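Local coordinates for Rv3651-like N-terminal domain-containing protein (Mycobacterium tuberculosis, PDB 4Q6U) that is of unknown function but strings together three sensor-type domains, one GAF-like and two PAS-like, and probably senses a signal or ligand, at residues B[28-33]-B[104-109]. Residues are numbered along the deposited sequence; the frame is centred on the assembly and turned at random.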
loop_
_atom_site.group_PDB
_atom_site.type_symbol
_atom_site.label_atom_id
_atom_site.label_comp_id
_atom_site.label_asym_id
_atom_site.label_seq_id
_atom_site.Cartn_x
_atom_site.Cartn_y
_atom_site.Cartn_z
ATOM N N ARG B 28 -22.312 13.155 5.154
ATOM C CA ARG B 28 -23.143 14.266 4.684
ATOM C C ARG B 28 -23.615 13.899 3.288
ATOM O O ARG B 28 -22.835 13.922 2.338
ATOM C CB ARG B 28 -22.382 15.594 4.668
ATOM C CG ARG B 28 -23.262 16.780 4.260
ATOM C CD ARG B 28 -22.733 18.114 4.787
ATOM N NE ARG B 28 -21.399 18.431 4.291
ATOM C CZ ARG B 28 -20.711 19.515 4.645
ATOM N NH1 ARG B 28 -21.233 20.383 5.501
ATOM N NH2 ARG B 28 -19.499 19.730 4.145
ATOM N N GLY B 29 -24.883 13.529 3.162
ATOM C CA GLY B 29 -25.326 12.902 1.936
ATOM C C GLY B 29 -24.594 11.572 1.854
ATOM O O GLY B 29 -24.807 10.708 2.694
ATOM N N ARG B 30 -23.706 11.424 0.875
ATOM C CA ARG B 30 -22.949 10.180 0.733
ATOM C C ARG B 30 -21.455 10.376 0.971
ATOM O O ARG B 30 -20.686 9.406 0.972
ATOM C CB ARG B 30 -23.186 9.572 -0.655
ATOM C CG ARG B 30 -24.630 9.144 -0.873
ATOM C CD ARG B 30 -24.880 8.624 -2.287
ATOM N NE ARG B 30 -26.306 8.383 -2.523
ATOM C CZ ARG B 30 -26.956 7.277 -2.174
ATOM N NH1 ARG B 30 -26.318 6.289 -1.557
ATOM N NH2 ARG B 30 -28.250 7.159 -2.439
ATOM N N GLU B 31 -21.050 11.628 1.175
ATOM C CA GLU B 31 -19.654 11.955 1.409
ATOM C C GLU B 31 -19.264 11.571 2.833
ATOM O O GLU B 31 -19.936 11.943 3.782
ATOM C CB GLU B 31 -19.392 13.448 1.154
ATOM N N LEU B 32 -18.178 10.815 2.971
ATOM C CA LEU B 32 -17.728 10.344 4.281
ATOM C C LEU B 32 -17.231 11.466 5.191
ATOM O O LEU B 32 -16.516 12.361 4.746
ATOM C CB LEU B 32 -16.610 9.306 4.111
ATOM C CG LEU B 32 -15.951 8.795 5.395
ATOM C CD1 LEU B 32 -16.945 7.957 6.192
ATOM C CD2 LEU B 32 -14.697 7.986 5.099
ATOM N N LYS B 33 -17.612 11.401 6.466
ATOM C CA LYS B 33 -17.030 12.248 7.508
ATOM C C LYS B 33 -16.471 11.364 8.629
ATOM O O LYS B 33 -17.064 10.339 8.972
ATOM C CB LYS B 33 -18.071 13.224 8.072
ATOM C CG LYS B 33 -18.816 14.031 7.019
ATOM C CD LYS B 33 -17.882 14.971 6.266
ATOM C CE LYS B 33 -18.629 15.748 5.202
ATOM N NZ LYS B 33 -17.709 16.637 4.419
ATOM N N ASP B 104 -33.857 12.983 -1.690
ATOM C CA ASP B 104 -33.861 11.529 -1.590
ATOM C C ASP B 104 -32.899 11.104 -0.483
ATOM O O ASP B 104 -31.827 11.686 -0.322
ATOM C CB ASP B 104 -33.480 10.885 -2.927
ATOM C CG ASP B 104 -34.509 11.148 -4.018
ATOM O OD1 ASP B 104 -35.694 11.373 -3.686
ATOM O OD2 ASP B 104 -34.133 11.120 -5.209
ATOM N N ARG B 105 -33.304 10.117 0.304
ATOM C CA ARG B 105 -32.513 9.703 1.450
ATOM C C ARG B 105 -31.638 8.510 1.096
ATOM O O ARG B 105 -32.150 7.466 0.685
ATOM C CB ARG B 105 -33.421 9.363 2.640
ATOM C CG ARG B 105 -32.662 9.075 3.921
ATOM C CD ARG B 105 -33.589 8.900 5.106
ATOM N NE ARG B 105 -34.544 7.813 4.905
ATOM C CZ ARG B 105 -34.286 6.536 5.156
ATOM N NH1 ARG B 105 -33.091 6.172 5.614
ATOM N NH2 ARG B 105 -35.222 5.622 4.940
ATOM N N PRO B 106 -30.312 8.661 1.247
ATOM C CA PRO B 106 -29.422 7.519 1.010
ATOM C C PRO B 106 -29.726 6.425 2.017
ATOM O O PRO B 106 -29.817 6.728 3.207
ATOM C CB PRO B 106 -28.017 8.095 1.228
ATOM C CG PRO B 106 -28.178 9.590 1.193
ATOM C CD PRO B 106 -29.576 9.856 1.692
ATOM N N ILE B 107 -29.901 5.189 1.564
ATOM C CA ILE B 107 -30.273 4.128 2.493
ATOM C C ILE B 107 -29.048 3.566 3.202
ATOM O O ILE B 107 -28.168 2.970 2.570
ATOM C CB ILE B 107 -31.018 2.975 1.801
ATOM C CG1 ILE B 107 -32.102 3.503 0.861
ATOM C CG2 ILE B 107 -31.639 2.053 2.852
ATOM C CD1 ILE B 107 -33.139 4.371 1.536
ATOM N N PRO B 108 -28.982 3.759 4.528
ATOM C CA PRO B 108 -27.889 3.200 5.325
ATOM C C PRO B 108 -28.133 1.721 5.589
ATOM O O PRO B 108 -29.287 1.308 5.660
ATOM C CB PRO B 108 -27.934 4.026 6.625
ATOM C CG PRO B 108 -29.103 4.986 6.471
ATOM C CD PRO B 108 -29.964 4.441 5.382
ATOM N N GLY B 109 -27.063 0.941 5.722
ATOM C CA GLY B 109 -27.180 -0.488 5.906
ATOM C C GLY B 109 -26.439 -0.937 7.149
ATOM O O GLY B 109 -25.208 -0.976 7.164
HETATM O O HOH W 1 -26.916 3.700 0.255
HETATM O O HOH W 2 -29.603 4.685 -1.162
#
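P106 and R30 meet where the linker 104-109 passes a tight hairpin turn, a compact example of a proline ring and an arginine packing at a domain junction, though no hydrogen bond passes directly from one segment to the other. The proline CB lies 3.6 Å above the plane of the R30 guanidinium, over its centre, with CB 3.7 Å from R30 CZ. Its CG stands 3.9 Å from G29 O, so the ring touches both central residues of the type II' turn from R28 to E31. G29 takes the first of these positions, where the positive phi (65°) favours glycine. With R30 CG anti to the carbonyl carbon (chi1 -64°) and the chain extended from there to NE, the guanidinium comes to lie on P106.

At I107 the contact becomes polar and water-mediated. One water accepts from R30 NH1 and donates to I107 O at 2.7 Å; a second accepts from both R30 NH2 and I107 N, the latter 2.8 Å away. The P106 carbon thus takes a face, while the edge is spent on two water bridges to the I107 backbone. NH1 is shared with R215 O, and W214 NE1 binds R30 O, so strand 206-215 holds both ends of the residue through direct interdomain bonds.

Beyond P108, G109 begins strand 109-114 of the PAS-like middle domain and pairs with N213. The turn joining strands 24-28 and 31-37 of the GAF-like sheet lies against the interdomain linker, with W13 also touching P106.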